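Local coordinates for protein isocitrate dehydrogenase [NAD] subunit 1 (PDB 3BLX) that forms, together with subunit 2, the octameric mitochondrial enzyme that oxidatively decarboxylates isocitrate to 2-oxoglutarate with NAD+ in the citric acid cycle, at residues F18-I23 / I47-I52; F169-N174 / Y206-V211; T118-I123 / A225-F230; P84-G89 / G272-G277; R37-A42 / E341-L346. One frame throughout, in Å; residues are numbered along the deposited sequence.

How the interactions relate
Interactions 1 and 5 share helix 27-42. This helix is the crossover between the strands paired in interaction 1, and another side of it packs on helix 335-347 in interaction 5; the two contacts touch where Trp49 meets Phe40 and Arg37. Interactions 2 and 3, with centres 21 Å apart, belong to the other part of the chain, around strands 124-130, 177-182, 210-215 and 232-235. Interaction 4 lies nearest the centre of the chain, about 10 Å from it, and 22 Å between centres from interaction 1 and 23 Å from interaction 3. Its Arg274 comes within about 4 Å, between nearest atoms, of Arg129, and Gly89 as close to Arg98; both arginines probably bind substrate.

Interaction 1. Residues F18-I23 / I47-I52; sequences FTVTLI and IDWETI
Ile47 lies beside Phe18 at the start of two parallel strands joined through helix 27-42, a beta-alpha-beta unit. Its CG2 meets Val20 CG1 at 3.6 Å on the face covered by helix 289-302. Asp48 turns both backbone groups to the neighbouring strand, straddling Thr19: its N gives a nearly straight bond (170°) to Phe18 O at 2.8 Å, and its O accepts Val20 N, while its carboxylate turns to Arg17. Trp49 stands on the same face as Ile47, its indole between Ile47 CG2 on one face and Leu22 CD2 on the other, both offset toward the rim, the latter 4.3 Å from the five-membered ring centroid. Val20 CG2 lies alongside, 3.4 Å from Trp49 CZ3. Were Trp49 an alanine, Val20 CG2 and Leu22 CD2 would probably lose their cover and Phe40 its ring partner. Glu50 N donates to Val20 O and Glu50 O accepts Leu22 N; the side chain points to the opposite face, where, extended with CG anti to the backbone N (chi1 179°), it carries the carboxylate to Arg72 and Asn73. Thr51 returns to the Trp49 face, beside Leu22 CB. Ile52 N donates to Leu22 O, and Ile52 CG1 sits 3.9 Å from Thr21 CG2.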
# COMPACT_ATOMS: atom_id res chain seq x y z
N PHE E 18 13.66 15.61 22.68
CA PHE E 18 12.39 15.24 22.06
C PHE E 18 11.54 16.45 21.75
O PHE E 18 11.49 17.38 22.54
CB PHE E 18 11.61 14.38 22.99
CG PHE E 18 12.28 13.10 23.33
CD1 PHE E 18 12.09 11.99 22.53
CD2 PHE E 18 13.04 12.98 24.48
CE1 PHE E 18 12.67 10.79 22.86
CE2 PHE E 18 13.62 11.78 24.81
CZ PHE E 18 13.44 10.68 24.00
N THR E 19 10.88 16.45 20.60
CA THR E 19 9.84 17.43 20.32
C THR E 19 8.49 16.78 20.60
O THR E 19 8.13 15.84 19.93
CB THR E 19 9.85 17.87 18.86
OG1 THR E 19 11.12 18.43 18.55
CG2 THR E 19 8.78 18.92 18.62
N VAL E 20 7.77 17.25 21.62
CA VAL E 20 6.42 16.73 21.83
C VAL E 20 5.31 17.76 21.64
O VAL E 20 5.43 18.92 22.00
CB VAL E 20 6.28 15.95 23.15
CG1 VAL E 20 7.65 15.70 23.77
CG2 VAL E 20 5.32 16.64 24.08
N THR E 21 4.22 17.31 21.03
CA THR E 21 3.05 18.15 20.84
C THR E 21 2.41 18.51 22.19
O THR E 21 2.25 17.65 23.08
CB THR E 21 2.02 17.45 19.93
OG1 THR E 21 2.63 17.21 18.66
CG2 THR E 21 0.78 18.31 19.69
N LEU E 22 2.09 19.79 22.34
CA LEU E 22 1.42 20.26 23.54
C LEU E 22 0.13 20.94 23.13
O LEU E 22 0.15 21.92 22.37
CB LEU E 22 2.29 21.24 24.33
CG LEU E 22 1.71 21.63 25.68
CD1 LEU E 22 1.41 20.41 26.46
CD2 LEU E 22 2.70 22.43 26.41
N ILE E 23 -1.00 20.42 23.59
CA ILE E 23 -2.30 21.00 23.28
C ILE E 23 -2.94 21.37 24.60
O ILE E 23 -3.52 20.51 25.27
CB ILE E 23 -3.20 19.97 22.58
CG1 ILE E 23 -2.59 19.50 21.27
CG2 ILE E 23 -4.56 20.54 22.31
CD1 ILE E 23 -3.18 18.19 20.75
N ILE E 47 13.05 18.25 26.62
CA ILE E 47 11.83 18.25 25.85
C ILE E 47 11.53 19.64 25.34
O ILE E 47 11.54 20.60 26.10
CB ILE E 47 10.66 17.71 26.70
CG1 ILE E 47 10.84 16.21 26.92
CG2 ILE E 47 9.33 18.00 26.02
CD1 ILE E 47 9.71 15.56 27.64
N ASP E 48 11.31 19.75 24.04
CA ASP E 48 10.86 20.98 23.41
C ASP E 48 9.38 20.87 23.06
O ASP E 48 8.96 19.95 22.35
CB ASP E 48 11.67 21.26 22.15
CG ASP E 48 13.14 21.63 22.44
OD1 ASP E 48 13.45 22.08 23.56
OD2 ASP E 48 13.98 21.49 21.51
N TRP E 49 8.57 21.78 23.56
CA TRP E 49 7.15 21.74 23.27
C TRP E 49 6.85 22.35 21.92
O TRP E 49 7.39 23.39 21.57
CB TRP E 49 6.37 22.49 24.33
CG TRP E 49 6.68 22.05 25.73
CD1 TRP E 49 7.38 22.74 26.67
CD2 TRP E 49 6.27 20.82 26.35
NE1 TRP E 49 7.45 22.02 27.83
CE2 TRP E 49 6.77 20.84 27.67
CE3 TRP E 49 5.53 19.72 25.93
CZ2 TRP E 49 6.54 19.82 28.57
CZ3 TRP E 49 5.33 18.68 26.82
CH2 TRP E 49 5.83 18.74 28.12
N GLU E 50 6.02 21.68 21.13
CA GLU E 50 5.51 22.27 19.91
C GLU E 50 4.07 22.55 20.24
O GLU E 50 3.21 21.70 20.06
CB GLU E 50 5.62 21.32 18.75
CG GLU E 50 5.08 21.87 17.42
CD GLU E 50 5.33 20.94 16.19
OE1 GLU E 50 4.56 21.01 15.22
OE2 GLU E 50 6.30 20.15 16.19
N THR E 51 3.83 23.73 20.76
CA THR E 51 2.54 24.03 21.35
C THR E 51 1.50 24.44 20.30
O THR E 51 1.78 25.21 19.40
CB THR E 51 2.68 25.00 22.56
OG1 THR E 51 1.53 25.83 22.64
CG2 THR E 51 3.91 25.86 22.44
N ILE E 52 0.31 23.85 20.38
CA ILE E 52 -0.72 24.07 19.38
C ILE E 52 -1.89 24.82 19.98
O ILE E 52 -2.52 24.36 20.94
CB ILE E 52 -1.28 22.74 18.77
CG1 ILE E 52 -0.16 21.84 18.25
CG2 ILE E 52 -2.25 23.06 17.65
CD1 ILE E 52 0.61 22.46 17.08

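Interaction 2. Residues F169-N174 / Y206-V211; sequences FAKKYN and YPDIDV
Ala170 and Ile209 form the close-packed part of this contact between the C-terminal end of helix 156-172 and the turn that leads into strand 210-215. The branch that reaches across is the delta methyl: Ile209 CD1 lies 3.7 Å from Ala170 CB and 3.9 Å from the backbone Lys171 N, so it rests against the helix backbone. The isoleucine chain is directed there by CG1 lying anti to its carbonyl carbon (chi1 -65°) and by an extended second torsion. Both residues are buried.

Outside this apolar spot the contact becomes loose. Lys171 bends at chi2 (83°) and crosses Ile209 obliquely, with Lys171 CD 4.0 Å from Ile209 CD1. The same methylene comes to the edge of the Tyr206 ring, near its plane, while the Tyr206 hydroxyl is taken up by Asp168. At the exposed end Lys171 NZ reaches Asp208 OD2 at 3.6 Å, a long salt bridge to a poorly ordered carboxylate that probably contributes little. No hydrogen bond joins the two segments.

The turn, type I from Tyr206 to Ile209, follows helix 190-205, and a Schellman motif with Asn174 as its C-prime residue ends helix 156-172. Beneath the buried pair lies strand 177-182, whose Val178 touches both Ala170 and Ile209; Phe167, one turn back on helix 156-172, packs on Ile209 and Tyr206.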
# COMPACT_ATOMS: atom_id res chain seq x y z
N PHE E 169 -0.39 -4.88 28.81
CA PHE E 169 -0.25 -3.80 29.80
C PHE E 169 -0.17 -4.40 31.20
O PHE E 169 0.63 -3.97 32.02
CB PHE E 169 -1.46 -2.87 29.69
CG PHE E 169 -1.32 -1.59 30.43
CD1 PHE E 169 -1.75 -1.50 31.76
CD2 PHE E 169 -0.83 -0.46 29.80
CE1 PHE E 169 -1.65 -0.31 32.46
CE2 PHE E 169 -0.73 0.74 30.47
CZ PHE E 169 -1.14 0.82 31.81
N ALA E 170 -1.01 -5.38 31.46
CA ALA E 170 -0.95 -6.13 32.70
C ALA E 170 0.42 -6.78 32.86
O ALA E 170 1.01 -6.70 33.92
CB ALA E 170 -2.07 -7.18 32.74
N LYS E 171 0.93 -7.41 31.80
CA LYS E 171 2.29 -7.99 31.78
C LYS E 171 3.33 -6.95 32.17
O LYS E 171 4.13 -7.15 33.08
CB LYS E 171 2.63 -8.54 30.38
CG LYS E 171 3.48 -9.83 30.35
CD LYS E 171 2.59 -11.08 30.52
CE LYS E 171 3.35 -12.42 30.37
NZ LYS E 171 2.48 -13.63 30.67
N LYS E 172 3.32 -5.82 31.47
CA LYS E 172 4.36 -4.82 31.63
C LYS E 172 4.39 -4.20 33.02
O LYS E 172 5.45 -3.81 33.51
CB LYS E 172 4.19 -3.71 30.59
CG LYS E 172 5.44 -2.88 30.34
CD LYS E 172 5.11 -1.61 29.57
CE LYS E 172 6.35 -0.93 29.03
NZ LYS E 172 6.01 0.43 28.49
N TYR E 173 3.23 -4.08 33.66
CA TYR E 173 3.16 -3.39 34.95
C TYR E 173 2.82 -4.37 36.07
O TYR E 173 2.33 -3.99 37.14
CB TYR E 173 2.19 -2.18 34.91
CG TYR E 173 2.65 -1.13 33.92
CD1 TYR E 173 2.03 -0.98 32.68
CD2 TYR E 173 3.73 -0.32 34.21
CE1 TYR E 173 2.47 -0.03 31.78
CE2 TYR E 173 4.18 0.64 33.31
CZ TYR E 173 3.55 0.79 32.09
OH TYR E 173 4.02 1.75 31.20
N ASN E 174 3.12 -5.64 35.82
CA ASN E 174 2.92 -6.69 36.82
C ASN E 174 1.57 -6.67 37.50
O ASN E 174 1.48 -6.72 38.73
CB ASN E 174 4.04 -6.68 37.86
CG ASN E 174 5.37 -7.20 37.29
OD1 ASN E 174 5.61 -8.41 37.23
ND2 ASN E 174 6.22 -6.27 36.85
N TYR E 206 -1.83 -15.53 27.19
CA TYR E 206 -1.37 -14.93 28.45
C TYR E 206 -1.81 -15.79 29.65
O TYR E 206 -2.73 -15.43 30.39
CB TYR E 206 -1.88 -13.48 28.59
CG TYR E 206 -1.48 -12.56 27.43
CD1 TYR E 206 -2.26 -12.48 26.27
CD2 TYR E 206 -0.34 -11.76 27.50
CE1 TYR E 206 -1.90 -11.67 25.21
CE2 TYR E 206 0.03 -10.92 26.44
CZ TYR E 206 -0.76 -10.88 25.29
OH TYR E 206 -0.39 -10.06 24.23
N PRO E 207 -1.16 -16.94 29.84
CA PRO E 207 -1.68 -17.92 30.80
C PRO E 207 -1.39 -17.49 32.24
O PRO E 207 -2.16 -17.82 33.17
CB PRO E 207 -0.91 -19.20 30.46
CG PRO E 207 -0.19 -18.90 29.12
CD PRO E 207 0.04 -17.42 29.14
N ASP E 208 -0.29 -16.74 32.40
CA ASP E 208 0.16 -16.21 33.70
C ASP E 208 -0.78 -15.14 34.29
O ASP E 208 -0.60 -14.69 35.43
CB ASP E 208 1.56 -15.62 33.57
CG ASP E 208 2.60 -16.66 33.18
OD1 ASP E 208 2.29 -17.88 33.24
OD2 ASP E 208 3.74 -16.27 32.81
N ILE E 209 -1.76 -14.73 33.49
CA ILE E 209 -2.71 -13.71 33.91
C ILE E 209 -4.13 -14.25 34.04
O ILE E 209 -4.66 -14.91 33.14
CB ILE E 209 -2.68 -12.51 32.95
CG1 ILE E 209 -1.32 -11.83 33.02
CG2 ILE E 209 -3.78 -11.53 33.31
CD1 ILE E 209 -1.15 -10.73 32.02
N ASP E 210 -4.74 -13.96 35.18
CA ASP E 210 -6.11 -14.39 35.46
C ASP E 210 -7.11 -13.58 34.66
O ASP E 210 -7.23 -12.36 34.83
CB ASP E 210 -6.45 -14.22 36.95
CG ASP E 210 -5.83 -15.31 37.82
OD1 ASP E 210 -4.95 -16.05 37.34
OD2 ASP E 210 -6.24 -15.41 39.00
N VAL E 211 -7.86 -14.27 33.80
CA VAL E 211 -8.95 -13.63 33.07
C VAL E 211 -10.28 -13.87 33.79
O VAL E 211 -10.44 -14.87 34.46
CB VAL E 211 -9.09 -14.21 31.67
CG1 VAL E 211 -9.74 -13.18 30.76
CG2 VAL E 211 -7.72 -14.63 31.14

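Interaction 3. Residues T118-I123 / A225-F230; sequences TRIPDI and AKPHQF
Ile120 and His228 meet where two loops come together just ahead of neighbouring parallel strands of the central sheet: residues 118-123 run into strand 124-130, and residues 225-230, with a short 3-10 turn at 227-229, carry the chain from helix 216-225 to strand 232-235. His228 NE2 donates to Pro121 O at 2.8 Å, with an angle of 144° at the hydrogen; the carbonyl oxygen lies close to the plane of the imidazole, and the donor approaches almost in line with the C=O bond. Asp122 O is also at the ring edge, 3.0 Å from His228 NE2. With CG anti to the carbonyl carbon (chi1 -66°), the imidazole reaches over to the opposite loop.

Ile120 slides past the histidine in the opposite direction, its CG2 3.6 Å from His228 CE1, and reaches end-on to the Pro227 ring, Ile120 CD1 lying 4.0 Å from Pro227 CD. Deeper in, Ile123 CG1 comes to 4.2 Å from Pro227 CB, and both of these residues pack on Leu250 of helix 237-251. Thr125 of the neighbouring subunit 2 chain packs on Ile120.

A side-chain donor directed at a main-chain carbonyl ties the loop through its backbone rather than through the side chain of Pro121, while the Ile123-Pro227 contact supplies the buried apolar part, with Ile120 at its margin.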
# COMPACT_ATOMS: atom_id res chain seq x y z
N THR E 118 -10.42 9.68 51.87
CA THR E 118 -11.37 8.92 51.06
C THR E 118 -12.13 7.88 51.88
O THR E 118 -11.59 7.25 52.79
CB THR E 118 -10.68 8.20 49.88
OG1 THR E 118 -9.65 7.34 50.36
CG2 THR E 118 -10.08 9.22 48.91
N ARG E 119 -13.40 7.70 51.53
CA ARG E 119 -14.26 6.76 52.23
C ARG E 119 -13.77 5.30 52.13
O ARG E 119 -13.94 4.51 53.05
CB ARG E 119 -15.69 6.94 51.72
CG ARG E 119 -16.69 5.91 52.14
CD ARG E 119 -18.09 6.49 52.08
NE ARG E 119 -18.20 7.55 51.09
CZ ARG E 119 -19.05 8.58 51.17
NH1 ARG E 119 -19.87 8.71 52.21
NH2 ARG E 119 -19.05 9.49 50.20
N ILE E 120 -13.14 4.95 51.01
CA ILE E 120 -12.51 3.64 50.88
C ILE E 120 -11.04 3.80 50.54
O ILE E 120 -10.69 4.42 49.54
CB ILE E 120 -13.18 2.79 49.82
CG1 ILE E 120 -14.67 2.67 50.14
CG2 ILE E 120 -12.51 1.41 49.74
CD1 ILE E 120 -15.43 1.78 49.22
N PRO E 121 -10.18 3.25 51.39
CA PRO E 121 -8.73 3.46 51.31
C PRO E 121 -8.04 2.50 50.33
O PRO E 121 -8.59 1.45 49.98
CB PRO E 121 -8.26 3.15 52.74
CG PRO E 121 -9.52 2.75 53.52
CD PRO E 121 -10.56 2.41 52.53
N ASP E 122 -6.83 2.87 49.92
CA ASP E 122 -5.91 1.98 49.21
C ASP E 122 -6.51 1.33 47.97
O ASP E 122 -6.63 0.10 47.88
CB ASP E 122 -5.35 0.93 50.17
CG ASP E 122 -4.49 1.55 51.26
OD1 ASP E 122 -3.44 2.16 50.92
OD2 ASP E 122 -4.88 1.46 52.45
N ILE E 123 -6.90 2.17 47.02
CA ILE E 123 -7.47 1.68 45.78
C ILE E 123 -6.38 1.65 44.73
O ILE E 123 -5.49 2.52 44.69
CB ILE E 123 -8.65 2.55 45.34
CG1 ILE E 123 -9.86 2.24 46.23
CG2 ILE E 123 -9.00 2.31 43.89
CD1 ILE E 123 -10.96 3.23 46.11
N ALA E 225 -18.82 -0.65 46.18
CA ALA E 225 -18.90 -1.39 47.45
C ALA E 225 -17.60 -2.12 47.82
O ALA E 225 -17.20 -2.08 48.98
CB ALA E 225 -20.08 -2.35 47.45
N LYS E 226 -16.96 -2.79 46.87
CA LYS E 226 -15.73 -3.55 47.15
C LYS E 226 -14.73 -3.45 46.00
O LYS E 226 -14.42 -4.46 45.35
CB LYS E 226 -16.04 -5.02 47.47
CG LYS E 226 -17.33 -5.28 48.27
CD LYS E 226 -17.51 -6.79 48.58
CE LYS E 226 -18.99 -7.24 48.47
NZ LYS E 226 -19.96 -6.36 49.20
N PRO E 227 -14.19 -2.25 45.78
CA PRO E 227 -13.26 -1.93 44.70
C PRO E 227 -12.00 -2.78 44.71
O PRO E 227 -11.31 -2.81 43.69
CB PRO E 227 -12.85 -0.49 45.01
CG PRO E 227 -13.92 0.05 45.85
CD PRO E 227 -14.46 -1.10 46.64
N HIS E 228 -11.69 -3.43 45.83
CA HIS E 228 -10.37 -4.07 45.96
C HIS E 228 -10.24 -5.37 45.16
O HIS E 228 -9.12 -5.82 44.83
CB HIS E 228 -10.01 -4.31 47.43
CG HIS E 228 -9.81 -3.05 48.21
ND1 HIS E 228 -10.75 -2.55 49.08
CD2 HIS E 228 -8.78 -2.16 48.23
CE1 HIS E 228 -10.31 -1.42 49.61
NE2 HIS E 228 -9.11 -1.17 49.11
N GLN E 229 -11.39 -5.93 44.82
CA GLN E 229 -11.42 -7.18 44.09
C GLN E 229 -10.97 -7.02 42.65
O GLN E 229 -10.62 -8.01 41.99
CB GLN E 229 -12.83 -7.78 44.18
CG GLN E 229 -13.77 -7.24 43.17
CD GLN E 229 -15.20 -7.60 43.48
OE1 GLN E 229 -15.84 -6.98 44.33
NE2 GLN E 229 -15.72 -8.61 42.78
N PHE E 230 -10.95 -5.78 42.16
CA PHE E 230 -10.61 -5.50 40.75
C PHE E 230 -9.17 -5.10 40.58
O PHE E 230 -8.56 -4.55 41.49
CB PHE E 230 -11.52 -4.43 40.16
CG PHE E 230 -12.97 -4.82 40.14
CD1 PHE E 230 -13.91 -4.08 40.85
CD2 PHE E 230 -13.39 -5.95 39.48
CE1 PHE E 230 -15.24 -4.44 40.87
CE2 PHE E 230 -14.73 -6.33 39.49
CZ PHE E 230 -15.66 -5.57 40.19

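Interaction 4. Residues P84-G89 / G272-G277; sequences PADQTG and GSRHVG
Gln87 and Arg274 carry most of the van der Waals packing, their CA atoms only 4.9 Å apart. Gln87 CG lies 3.5 Å from Arg274 O, and the two beta carbons, Gln87 CB and Arg274 CB, are 4.1 Å apart. The arginine chain then bends at chi2 (76°) and runs along the backbone of 86-89: Arg274 CG is 3.4 Å from Asp86 O, and the guanidinium nitrogen Arg274 NH1 is 3.5 Å from Gly89 CA. Val276 CG1 adds an apolar touch 4.4 Å from Gln87 CB. With an alanine at Gln87, the space over Arg274 O and beside the Val276 backbone would probably be left unfilled, though the CB contacts would remain.

The segment 84-89 holds a short, weakly bonded helical turn; Gly89 follows it, and its positive phi turns the chain away. It lies close to residues that probably bind substrate: Gly89 O accepts a hydrogen bond from Arg98, and Arg274 approaches Arg129. Thr88 and Val276 also touch the subunit 2 chain.

Polar groups lie close to one another, but no hydrogen bond crosses the segments. Asp86 O sits over one face of the Arg274 guanidinium, 3.6 Å above its plane and offset toward the rim, while Gln87 O lies at the edge. The charge of Arg274 is met by Glu270, which forms a salt bridge with NE, and the Asp86 carboxylate by Lys78. The amide Gln87 NE2 stands 3.9 Å from Val276 O.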
# COMPACT_ATOMS: atom_id res chain seq x y z
N PRO E 84 -18.98 19.91 27.25
CA PRO E 84 -19.44 18.53 27.45
C PRO E 84 -18.84 17.57 26.41
O PRO E 84 -18.67 16.38 26.71
CB PRO E 84 -20.96 18.64 27.28
CG PRO E 84 -21.28 20.09 27.48
CD PRO E 84 -20.09 20.84 26.97
N ALA E 85 -18.54 18.07 25.22
CA ALA E 85 -17.95 17.25 24.15
C ALA E 85 -16.59 16.63 24.54
O ALA E 85 -16.43 15.41 24.48
CB ALA E 85 -17.84 18.06 22.84
N ASP E 86 -15.62 17.46 24.94
CA ASP E 86 -14.29 16.95 25.31
C ASP E 86 -14.33 15.92 26.44
O ASP E 86 -13.58 14.95 26.42
CB ASP E 86 -13.33 18.11 25.66
CG ASP E 86 -11.85 17.68 25.70
OD1 ASP E 86 -11.28 17.38 24.62
OD2 ASP E 86 -11.25 17.66 26.80
N GLN E 87 -15.22 16.12 27.42
CA GLN E 87 -15.31 15.24 28.58
C GLN E 87 -15.89 13.85 28.27
O GLN E 87 -15.67 12.90 29.02
CB GLN E 87 -16.12 15.93 29.69
CG GLN E 87 -15.52 17.25 30.17
CD GLN E 87 -16.42 17.99 31.16
OE1 GLN E 87 -17.57 17.60 31.40
NE2 GLN E 87 -15.89 19.07 31.74
N THR E 88 -16.61 13.73 27.17
CA THR E 88 -17.24 12.46 26.82
C THR E 88 -16.48 11.67 25.73
O THR E 88 -16.74 10.48 25.52
CB THR E 88 -18.73 12.64 26.41
OG1 THR E 88 -18.83 13.62 25.38
CG2 THR E 88 -19.55 13.10 27.60
N GLY E 89 -15.54 12.34 25.06
CA GLY E 89 -14.73 11.72 24.03
C GLY E 89 -15.15 12.07 22.62
O GLY E 89 -14.69 11.48 21.66
N GLY E 272 -7.16 11.26 32.99
CA GLY E 272 -7.97 10.12 32.66
C GLY E 272 -9.47 10.30 32.82
O GLY E 272 -10.24 9.43 32.36
N SER E 273 -9.90 11.38 33.46
CA SER E 273 -11.32 11.58 33.71
C SER E 273 -11.87 12.77 32.96
O SER E 273 -13.06 13.06 33.03
CB SER E 273 -11.61 11.72 35.20
OG SER E 273 -12.01 10.47 35.73
N ARG E 274 -11.00 13.47 32.24
CA ARG E 274 -11.41 14.67 31.51
C ARG E 274 -11.92 15.76 32.46
O ARG E 274 -12.68 16.63 32.05
CB ARG E 274 -12.46 14.31 30.46
CG ARG E 274 -11.86 13.92 29.11
CD ARG E 274 -11.27 12.52 29.08
NE ARG E 274 -10.66 12.21 27.79
CZ ARG E 274 -11.31 11.70 26.74
NH1 ARG E 274 -12.61 11.43 26.84
NH2 ARG E 274 -10.66 11.46 25.59
N HIS E 275 -11.48 15.71 33.72
CA HIS E 275 -11.85 16.69 34.75
C HIS E 275 -13.35 16.92 34.81
O HIS E 275 -13.83 18.03 35.04
CB HIS E 275 -11.11 18.01 34.55
CG HIS E 275 -9.72 18.03 35.11
ND1 HIS E 275 -9.29 19.01 35.99
CD2 HIS E 275 -8.66 17.20 34.92
CE1 HIS E 275 -8.02 18.78 36.31
NE2 HIS E 275 -7.62 17.69 35.68
N VAL E 276 -14.07 15.83 34.57
CA VAL E 276 -15.52 15.80 34.62
C VAL E 276 -16.06 16.73 35.71
O VAL E 276 -16.50 17.86 35.42
CB VAL E 276 -16.01 14.33 34.82
CG1 VAL E 276 -16.30 13.64 33.45
CG2 VAL E 276 -14.99 13.53 35.66
N GLY E 277 -16.02 16.28 36.96
CA GLY E 277 -16.54 17.05 38.08
C GLY E 277 -15.53 18.03 38.66
O GLY E 277 -15.67 18.47 39.82

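Interaction 5. Residues R37-A42 / E341-L346; sequences RTIFEA and EIINKL
Ile39 and Ile343 have the closest CA atoms, 6.0 Å apart, on two helices that run nearly parallel, 27-42 and 335-347, whose local axes cross at -16° and approach to 10.1 Å. Ile343 makes contacts with three residues of helix 27-42, its CG1, CG2 and CD1 atoms each meeting a different one. Its CG1 lies 4.1 Å from Ile39 CG1. The beta-branch methyl, Ile343 CG2, faces Ala42 CB at 3.8 Å, and the side chains of Ile343 and Thr38 cross at about a right angle, Ile343 CD1 being 3.3 Å from Thr38 CG2. The threonine offers a methyl because its CG2 lies anti to the backbone N, while its hydroxyl turns back to Asp34 O in its own helix.

Ile39 spreads in turn over two other residues of the partner helix. With CG1 anti to its carbonyl carbon (chi1 -59°) and the chain extended beyond, its delta methyl goes one way, Ile39 CD1 lying 4.0 Å from Ile342 CG2, and its other methyl meets the leucine, Ile39 CG2 being 4.0 Å from Leu346 CD2. Helix 289-302 backs the seam through Ile292 on Ile39, and helix 306-320 through Ala314 on Leu346. Lys13 of a neighbouring copy of this subunit packs on Ile343.

The side chains meet one another carbon to carbon, and no hydrogen bond or salt bridge spans the seam; the C-terminal helix is therefore held here by burial of methyl and methylene groups.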
# COMPACT_ATOMS: atom_id res chain seq x y z
N ARG E 37 4.74 22.51 32.27
CA ARG E 37 5.79 23.28 31.62
C ARG E 37 6.81 23.80 32.63
O ARG E 37 8.02 23.70 32.40
CB ARG E 37 5.21 24.45 30.85
CG ARG E 37 5.15 24.25 29.38
CD ARG E 37 5.04 25.59 28.69
NE ARG E 37 3.66 25.88 28.36
CZ ARG E 37 3.21 26.00 27.12
NH1 ARG E 37 4.06 25.85 26.10
NH2 ARG E 37 1.92 26.27 26.89
N THR E 38 6.30 24.35 33.73
CA THR E 38 7.11 24.93 34.81
C THR E 38 7.97 23.88 35.54
O THR E 38 9.18 24.05 35.71
CB THR E 38 6.21 25.68 35.86
OG1 THR E 38 5.57 26.80 35.24
CG2 THR E 38 7.04 26.20 37.00
N ILE E 39 7.36 22.81 36.00
CA ILE E 39 8.13 21.72 36.58
C ILE E 39 9.18 21.17 35.61
O ILE E 39 10.29 20.80 36.01
CB ILE E 39 7.23 20.59 37.01
CG1 ILE E 39 6.22 21.07 38.05
CG2 ILE E 39 8.06 19.43 37.53
CD1 ILE E 39 5.19 20.02 38.46
N PHE E 40 8.85 21.12 34.32
CA PHE E 40 9.76 20.54 33.34
C PHE E 40 11.00 21.40 33.09
O PHE E 40 12.09 20.88 33.03
CB PHE E 40 9.05 20.23 32.01
CG PHE E 40 8.44 18.85 31.94
CD1 PHE E 40 7.89 18.26 33.07
CD2 PHE E 40 8.38 18.16 30.76
CE1 PHE E 40 7.32 17.01 33.00
CE2 PHE E 40 7.81 16.93 30.69
CZ PHE E 40 7.28 16.34 31.81
N GLU E 41 10.83 22.71 32.94
CA GLU E 41 11.97 23.60 32.81
C GLU E 41 12.84 23.59 34.08
O GLU E 41 14.06 23.69 34.00
CB GLU E 41 11.54 25.04 32.47
CG GLU E 41 10.92 25.80 33.63
CD GLU E 41 10.70 27.28 33.33
OE1 GLU E 41 10.04 27.97 34.15
OE2 GLU E 41 11.20 27.76 32.28
N ALA E 42 12.20 23.45 35.23
CA ALA E 42 12.89 23.48 36.51
C ALA E 42 13.77 22.27 36.67
O ALA E 42 14.80 22.32 37.33
CB ALA E 42 11.89 23.54 37.65
N GLU E 341 5.72 24.40 45.45
CA GLU E 341 6.07 23.47 46.50
C GLU E 341 6.70 22.20 45.93
O GLU E 341 7.65 21.66 46.48
CB GLU E 341 4.84 23.08 47.33
CG GLU E 341 4.99 23.19 48.87
CD GLU E 341 6.18 22.42 49.48
OE1 GLU E 341 5.97 21.28 49.96
OE2 GLU E 341 7.31 22.97 49.52
N ILE E 342 6.16 21.72 44.81
CA ILE E 342 6.70 20.54 44.16
C ILE E 342 8.09 20.81 43.62
O ILE E 342 9.01 20.04 43.87
CB ILE E 342 5.77 20.05 43.02
CG1 ILE E 342 4.52 19.38 43.61
CG2 ILE E 342 6.49 19.05 42.12
CD1 ILE E 342 3.38 19.27 42.60
N ILE E 343 8.25 21.91 42.89
CA ILE E 343 9.54 22.32 42.37
C ILE E 343 10.55 22.48 43.51
O ILE E 343 11.74 22.19 43.34
CB ILE E 343 9.42 23.64 41.63
CG1 ILE E 343 8.57 23.44 40.37
CG2 ILE E 343 10.80 24.17 41.26
CD1 ILE E 343 8.32 24.72 39.61
N ASN E 344 10.06 22.93 44.67
CA ASN E 344 10.91 23.13 45.83
C ASN E 344 11.47 21.82 46.40
O ASN E 344 12.65 21.75 46.76
CB ASN E 344 10.16 23.92 46.91
CG ASN E 344 11.00 24.18 48.15
OD1 ASN E 344 11.99 24.90 48.08
ND2 ASN E 344 10.61 23.59 49.30
N LYS E 345 10.64 20.78 46.48
CA LYS E 345 11.12 19.48 46.96
C LYS E 345 12.04 18.85 45.94
O LYS E 345 12.79 17.93 46.27
CB LYS E 345 9.97 18.51 47.26
CG LYS E 345 8.74 19.21 47.76
CD LYS E 345 7.91 18.31 48.65
CE LYS E 345 8.50 18.28 50.05
NZ LYS E 345 7.57 17.62 50.99
N LEU E 346 11.94 19.33 44.70
CA LEU E 346 12.73 18.80 43.60
C LEU E 346 14.18 19.26 43.64
O LEU E 346 15.08 18.45 43.44
CB LEU E 346 12.08 19.18 42.27
CG LEU E 346 11.47 18.07 41.40
CD1 LEU E 346 11.34 16.76 42.13
CD2 LEU E 346 10.15 18.52 40.82